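Local structure of conjugal transfer protein (Escherichia coli, 5WIP) at residues T35-H40 against L58-N63; V51-V56 against E66-K71. The protein probably helps assemble the inner-membrane channel of a type IV secretion system for plasmid conjugation, as the likely periplasmic domain of a VirB8-type protein. All coordinates share one frame; numbering follows the deposited sequence.

Both interactions lie within the VirB8 family region, on the helical side of a domain completed by a four-stranded antiparallel sheet. Their centres are about 8 Å apart. Helix 27-42 and helix 49-58 follow each other in the chain, and helix 62-69 comes next. Interaction 1 joins the first of these to the turn leading into helix 62-69; interaction 2 joins the second to the later part of that helix. Because the segments alternate along the chain, the two contacts tie the three helices together. His40 ND1 meets Asp52 OD1 at 2.6 Å, a probable hydrogen bond that links the two contacts. Both border the bound furanyl-pyridine carboxylic acid, whose site is therefore built from several chain segments.

Interaction 1 of 2, residues T35-H40 against L58-N63; sequences TQYVIH and LMSTPN. With XXO (2-(furan-2-yl)pyridine-4-carboxylic acid), chain E.
The phenol oxygen of Tyr37 takes part in two hydrogen bonds: it donates to Ser60 OG at 2.5 Å and accepts from NH1 of Arg41. Ser60 OG, which accepts from the phenol, is also hydrogen-bonded to the carbonyl oxygen of Val56. A tyrosine and a serine suit this buried place, since each hydroxyl can give one hydrogen bond and take another. The ring reaches the turn because CG stands anti to the backbone N (chi1 -172°), which carries the aromatic group out from helix 27-42. Ser60 OG then arrives at the ring's edge, close to its plane.

Met59 runs past the tyrosine in the opposite sense, from its CB at the ring edge, 3.7 Å from Tyr37 CD2, back toward the helix. A bend at chi3 (-64°) folds the methyl inward, and Met59 CE lies 3.7 Å from Tyr37 CA, at the foot of the tyrosine side chain. The same methyl approaches His40 CD2 at 4.4 Å, while ND1 of that imidazole is hydrogen-bonded to Asp52 OD1. A flexible, unbranched methionine can bend along the ring edge to the helix backbone. The carbonyl O of His40 lies beside the furan of the bound ligand.

Strand 151-160 completes the setting: Tyr156 meets the Tyr37 ring edge-to-face, and the backbone of Met59 is hydrogen-bonded to that of Val153. Helices packed on a curved antiparallel sheet are consistent with the NTF2-like fold of VirB8 domains. Replacing Tyr37 with a phenylalanine would probably leave Ser60 and Arg41 without their shared partner inside the core. The contact thus joins apolar packing along the ring edge to a chain of hydrogen bonds, from guanidinium through phenol and serine to a main-chain carbonyl, that satisfies buried polar groups.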
loop_
_atom_site.group_PDB
_atom_site.type_symbol
_atom_site.label_atom_id
_atom_site.label_comp_id
_atom_site.label_asym_id
_atom_site.label_seq_id
_atom_site.Cartn_x
_atom_site.Cartn_y
_atom_site.Cartn_z
ATOM N N THR A 35 5.441 4.959 2.652
ATOM C CA THR A 35 5.946 3.791 3.366
ATOM C C THR A 35 6.797 2.915 2.455
ATOM O O THR A 35 7.790 2.328 2.900
ATOM C CB THR A 35 4.784 2.987 3.953
ATOM O OG1 THR A 35 3.942 2.513 2.895
ATOM C CG2 THR A 35 3.964 3.853 4.897
ATOM N N GLN A 36 6.424 2.813 1.177
ATOM C CA GLN A 36 7.248 2.073 0.227
ATOM C C GLN A 36 8.632 2.697 0.105
ATOM O O GLN A 36 9.640 1.985 0.030
ATOM C CB GLN A 36 6.560 2.020 -1.137
ATOM C CG GLN A 36 5.448 0.988 -1.226
ATOM C CD GLN A 36 5.959 -0.428 -1.046
ATOM O OE1 GLN A 36 5.645 -1.093 -0.059
ATOM N NE2 GLN A 36 6.752 -0.897 -2.004
ATOM N N TYR A 37 8.699 4.029 0.087
ATOM C CA TYR A 37 9.985 4.710 -0.002
ATOM C C TYR A 37 10.847 4.407 1.218
ATOM O O TYR A 37 12.038 4.098 1.091
ATOM C CB TYR A 37 9.761 6.215 -0.149
ATOM C CG TYR A 37 11.011 7.012 -0.435
ATOM C CD1 TYR A 37 11.796 7.508 0.598
ATOM C CD2 TYR A 37 11.403 7.277 -1.738
ATOM C CE1 TYR A 37 12.940 8.241 0.339
ATOM C CE2 TYR A 37 12.543 8.010 -2.007
ATOM C CZ TYR A 37 13.308 8.488 -0.967
ATOM O OH TYR A 37 14.445 9.220 -1.235
ATOM N N VAL A 38 10.256 4.488 2.412
ATOM C CA VAL A 38 11.017 4.256 3.637
ATOM C C VAL A 38 11.506 2.815 3.703
ATOM O O VAL A 38 12.610 2.543 4.189
ATOM C CB VAL A 38 10.172 4.622 4.870
ATOM C CG1 VAL A 38 10.847 4.124 6.144
ATOM C CG2 VAL A 38 9.950 6.125 4.933
ATOM N N ILE A 39 10.694 1.869 3.227
ATOM C CA ILE A 39 11.097 0.467 3.269
ATOM C C ILE A 39 12.235 0.209 2.291
ATOM O O ILE A 39 13.217 -0.467 2.624
ATOM C CB ILE A 39 9.890 -0.446 2.991
ATOM C CG1 ILE A 39 8.860 -0.326 4.115
ATOM C CG2 ILE A 39 10.345 -1.888 2.822
ATOM C CD1 ILE A 39 7.594 -1.123 3.877
ATOM N N HIS A 40 12.128 0.742 1.072
ATOM C CA HIS A 40 13.188 0.554 0.087
ATOM C C HIS A 40 14.493 1.193 0.544
ATOM O O HIS A 40 15.573 0.628 0.340
ATOM C CB HIS A 40 12.762 1.131 -1.264
ATOM C CG HIS A 40 11.840 0.244 -2.041
ATOM N ND1 HIS A 40 12.265 -0.914 -2.654
ATOM C CD2 HIS A 40 10.518 0.351 -2.313
ATOM C CE1 HIS A 40 11.244 -1.486 -3.267
ATOM N NE2 HIS A 40 10.172 -0.739 -3.075
ATOM N N LEU A 58 14.386 6.561 -8.466
ATOM C CA LEU A 58 13.243 7.005 -9.258
ATOM C C LEU A 58 12.286 7.850 -8.428
ATOM O O LEU A 58 11.739 8.843 -8.920
ATOM C CB LEU A 58 12.511 5.799 -9.849
ATOM C CG LEU A 58 13.253 4.982 -10.909
ATOM C CD1 LEU A 58 12.412 3.793 -11.354
ATOM C CD2 LEU A 58 13.622 5.860 -12.095
ATOM N N MET A 59 12.179 7.571 -7.154
ATOM C CA MET A 59 11.216 8.185 -6.313
ATOM C C MET A 59 11.731 9.377 -5.582
ATOM O O MET A 59 11.207 9.791 -4.650
ATOM C CB MET A 59 10.620 7.169 -5.385
ATOM C CG MET A 59 10.270 5.874 -6.017
ATOM S SD MET A 59 9.195 4.819 -5.109
ATOM C CE MET A 59 10.140 4.465 -3.735
ATOM N N SER A 60 12.815 9.901 -6.038
ATOM C CA SER A 60 13.477 11.008 -5.368
ATOM C C SER A 60 13.848 12.071 -6.390
ATOM O O SER A 60 14.104 11.767 -7.559
ATOM C CB SER A 60 14.738 10.548 -4.622
ATOM O OG SER A 60 14.462 9.452 -3.768
ATOM N N THR A 61 13.867 13.322 -5.942
ATOM C CA THR A 61 14.396 14.392 -6.764
ATOM C C THR A 61 15.910 14.235 -6.889
ATOM O O THR A 61 16.540 13.556 -6.075
ATOM C CB THR A 61 14.055 15.755 -6.166
ATOM O OG1 THR A 61 14.730 15.913 -4.912
ATOM C CG2 THR A 61 12.555 15.878 -5.945
ATOM N N PRO A 62 16.515 14.845 -7.910
ATOM C CA PRO A 62 17.975 14.726 -8.063
ATOM C C PRO A 62 18.744 15.019 -6.785
ATOM O O PRO A 62 19.691 14.295 -6.457
ATOM C CB PRO A 62 18.286 15.743 -9.168
ATOM C CG PRO A 62 17.037 15.791 -9.983
ATOM C CD PRO A 62 15.902 15.621 -9.003
ATOM N N ASN A 63 18.355 16.060 -6.048
ATOM C CA ASN A 63 19.043 16.391 -4.804
ATOM C C ASN A 63 18.934 15.248 -3.801
ATOM O O ASN A 63 19.944 14.719 -3.326
ATOM C CB ASN A 63 18.475 17.688 -4.223
ATOM C CG ASN A 63 18.695 18.880 -5.134
ATOM O OD1 ASN A 63 19.717 18.976 -5.814
ATOM N ND2 ASN A 63 17.733 19.797 -5.154
HETATM C CAA XXO E . 19.484 0.767 1.563
HETATM C CAC XXO E . 18.442 0.730 -0.374
HETATM C CAD XXO E . 19.004 -0.483 -0.252
HETATM C CAE XXO E . 19.735 -0.576 1.018
HETATM C CAF XXO E . 19.987 1.312 2.898
HETATM C CAH XXO E . 20.729 3.226 4.144
HETATM C CAI XXO E . 20.897 2.299 5.345
HETATM C CAJ XXO E . 20.617 1.052 5.235
HETATM C CAK XXO E . 20.126 0.509 3.933
HETATM C CAL XXO E . 20.783 0.124 6.437
HETATM N NAG XXO E . 20.310 2.757 3.026
HETATM O OAB XXO E . 18.717 1.440 0.661
HETATM O OAM XXO E . 19.937 0.144 7.369
HETATM O OAN XXO E . 21.766 -0.662 6.491
#

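Interaction 2 of 2, residues V51-V56 against E66-K71; sequences VDYTAV and ESYQSK. With XXO (2-(furan-2-yl)pyridine-4-carboxylic acid), chain E.
Val56 CG1 sits almost centrally over one face of the Tyr68 ring, 3.5 Å from its centroid and 14° off the normal, a CH-pi contact that marks the tightly packed side of this helix pair. A beta-branched valine suits the spot. With CG1 anti to the backbone N (chi1 176°), that methyl covers the aromatic face, while CG2 lies near the phenol end, 3.9 Å from Tyr68 OH. Arg41 of helix 27-42 touches both residues, so this half is closed in by a third helix.

Toward solvent the fit is less intimate. The rings of Tyr53 and Tyr68 meet obliquely, their planes 33° apart and their centroids 5.8 Å apart, and Phe72 packs against both. Gln69 crosses the outer end of Tyr53 at about a right angle, offering its aliphatic CG to Tyr53 OH at 3.3 Å rather than a polar bond. Its amide turns instead to a water, which accepts from Gln69 NE2 at 2.8 Å and donates to the backbone O of Tyr53 at 2.7 Å. Glutamine serves both needs here, with methylenes for the ring and an amide for the water.

The furan of the ligand meets the Tyr68 ring at its edge, beside the hydroxyl. The hydrogen bond modelled from Tyr68 OH to the furan oxygen is doubtful, as the hydroxyl is modelled too close to a carbon of the furan. Asp52 CB borders the same furan, 3.6 Å from CAD. The chemistry implies a graded interface: apolar contact holds the buried side, water bridges the partly exposed one, and Tyr68 presents its polar end to the ligand pocket.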
loop_
_atom_site.group_PDB
_atom_site.type_symbol
_atom_site.label_atom_id
_atom_site.label_comp_id
_atom_site.label_asym_id
_atom_site.label_seq_id
_atom_site.Cartn_x
_atom_site.Cartn_y
_atom_site.Cartn_z
ATOM N N VAL A 51 17.299 -3.565 -6.675
ATOM C CA VAL A 51 15.959 -3.041 -6.919
ATOM C C VAL A 51 15.678 -1.857 -6.004
ATOM O O VAL A 51 15.187 -0.812 -6.446
ATOM C CB VAL A 51 14.907 -4.151 -6.747
ATOM C CG1 VAL A 51 13.504 -3.563 -6.820
ATOM C CG2 VAL A 51 15.093 -5.227 -7.803
ATOM N N ASP A 52 15.987 -2.001 -4.713
ATOM C CA ASP A 52 15.758 -0.912 -3.769
ATOM C C ASP A 52 16.513 0.343 -4.189
ATOM O O ASP A 52 15.950 1.444 -4.211
ATOM C CB ASP A 52 16.172 -1.344 -2.361
ATOM C CG ASP A 52 15.364 -2.521 -1.852
ATOM O OD1 ASP A 52 14.155 -2.590 -2.157
ATOM O OD2 ASP A 52 15.939 -3.378 -1.149
ATOM N N TYR A 53 17.798 0.197 -4.522
ATOM C CA TYR A 53 18.584 1.342 -4.970
ATOM C C TYR A 53 17.927 2.027 -6.162
ATOM O O TYR A 53 17.908 3.260 -6.248
ATOM C CB TYR A 53 20.005 0.896 -5.316
ATOM C CG TYR A 53 20.879 1.990 -5.890
ATOM C CD1 TYR A 53 21.642 2.803 -5.063
ATOM C CD2 TYR A 53 20.947 2.203 -7.260
ATOM C CE1 TYR A 53 22.444 3.801 -5.586
ATOM C CE2 TYR A 53 21.744 3.199 -7.791
ATOM C CZ TYR A 53 22.491 3.994 -6.949
ATOM O OH TYR A 53 23.287 4.987 -7.475
ATOM N N THR A 54 17.377 1.241 -7.091
ATOM C CA THR A 54 16.722 1.827 -8.256
ATOM C C THR A 54 15.412 2.505 -7.870
ATOM O O THR A 54 15.103 3.597 -8.363
ATOM C CB THR A 54 16.472 0.756 -9.317
ATOM O OG1 THR A 54 17.717 0.155 -9.696
ATOM C CG2 THR A 54 15.816 1.367 -10.544
ATOM N N ALA A 55 14.631 1.874 -6.991
ATOM C CA ALA A 55 13.344 2.441 -6.601
ATOM C C ALA A 55 13.519 3.772 -5.881
ATOM O O ALA A 55 12.746 4.711 -6.105
ATOM C CB ALA A 55 12.579 1.451 -5.725
ATOM N N VAL A 56 14.523 3.873 -5.009
ATOM C CA VAL A 56 14.767 5.127 -4.302
ATOM C C VAL A 56 15.152 6.226 -5.284
ATOM O O VAL A 56 14.678 7.364 -5.184
ATOM C CB VAL A 56 15.845 4.934 -3.220
ATOM C CG1 VAL A 56 16.173 6.264 -2.559
ATOM C CG2 VAL A 56 15.385 3.917 -2.186
ATOM N N GLU A 66 20.926 12.210 -5.137
ATOM C CA GLU A 66 22.380 12.305 -5.049
ATOM C C GLU A 66 22.865 12.050 -3.628
ATOM O O GLU A 66 23.886 11.384 -3.423
ATOM C CB GLU A 66 22.843 13.678 -5.538
ATOM C CG GLU A 66 24.344 13.901 -5.455
ATOM C CD GLU A 66 24.737 15.318 -5.822
ATOM O OE1 GLU A 66 23.876 16.216 -5.720
ATOM O OE2 GLU A 66 25.902 15.534 -6.218
ATOM N N SER A 67 22.146 12.573 -2.633
ATOM C CA SER A 67 22.544 12.370 -1.244
ATOM C C SER A 67 22.471 10.900 -0.856
ATOM O O SER A 67 23.351 10.388 -0.155
ATOM C CB SER A 67 21.663 13.213 -0.323
ATOM O OG SER A 67 21.959 12.963 1.040
ATOM N N TYR A 68 21.427 10.202 -1.306
ATOM C CA TYR A 68 21.245 8.806 -0.925
ATOM C C TYR A 68 22.256 7.899 -1.619
ATOM O O TYR A 68 22.756 6.943 -1.014
ATOM C CB TYR A 68 19.813 8.375 -1.238
ATOM C CG TYR A 68 19.630 6.895 -1.476
ATOM C CD1 TYR A 68 19.482 6.010 -0.417
ATOM C CD2 TYR A 68 19.585 6.386 -2.764
ATOM C CE1 TYR A 68 19.306 4.657 -0.639
ATOM C CE2 TYR A 68 19.409 5.038 -2.995
ATOM C CZ TYR A 68 19.271 4.177 -1.931
ATOM O OH TYR A 68 19.096 2.834 -2.167
ATOM N N GLN A 69 22.576 8.186 -2.881
ATOM C CA GLN A 69 23.482 7.337 -3.647
ATOM C C GLN A 69 24.944 7.499 -3.244
ATOM O O GLN A 69 25.787 6.736 -3.731
ATOM C CB GLN A 69 23.316 7.626 -5.140
ATOM C CG GLN A 69 21.913 7.353 -5.665
ATOM C CD GLN A 69 21.625 8.058 -6.977
ATOM O OE1 GLN A 69 22.409 8.890 -7.432
ATOM N NE2 GLN A 69 20.494 7.729 -7.591
ATOM N N SER A 70 25.267 8.456 -2.372
ATOM C CA SER A 70 26.657 8.646 -1.968
ATOM C C SER A 70 27.221 7.398 -1.300
ATOM O O SER A 70 28.347 6.979 -1.595
ATOM C CB SER A 70 26.777 9.847 -1.030
ATOM O OG SER A 70 28.043 9.869 -0.394
ATOM N N LYS A 71 26.453 6.789 -0.395
ATOM C CA LYS A 71 26.937 5.648 0.370
ATOM C C LYS A 71 27.191 4.414 -0.486
ATOM O O LYS A 71 27.780 3.450 0.012
ATOM C CB LYS A 71 25.944 5.312 1.483
ATOM C CG LYS A 71 24.515 5.112 1.005
ATOM C CD LYS A 71 23.593 4.817 2.174
ATOM C CE LYS A 71 23.719 5.889 3.244
ATOM N NZ LYS A 71 22.920 5.571 4.456
HETATM C CAA XXO E . 19.484 0.767 1.563
HETATM C CAC XXO E . 18.442 0.730 -0.374
HETATM C CAD XXO E . 19.004 -0.483 -0.252
HETATM C CAE XXO E . 19.735 -0.576 1.018
HETATM C CAF XXO E . 19.987 1.312 2.898
HETATM C CAH XXO E . 20.729 3.226 4.144
HETATM C CAI XXO E . 20.897 2.299 5.345
HETATM C CAJ XXO E . 20.617 1.052 5.235
HETATM C CAK XXO E . 20.126 0.509 3.933
HETATM C CAL XXO E . 20.783 0.124 6.437
HETATM N NAG XXO E . 20.310 2.757 3.026
HETATM O OAB XXO E . 18.717 1.440 0.661
HETATM O OAM XXO E . 19.937 0.144 7.369
HETATM O OAN XXO E . 21.766 -0.662 6.491
HETATM O O HOH W 1 19.136 5.325 -7.524
#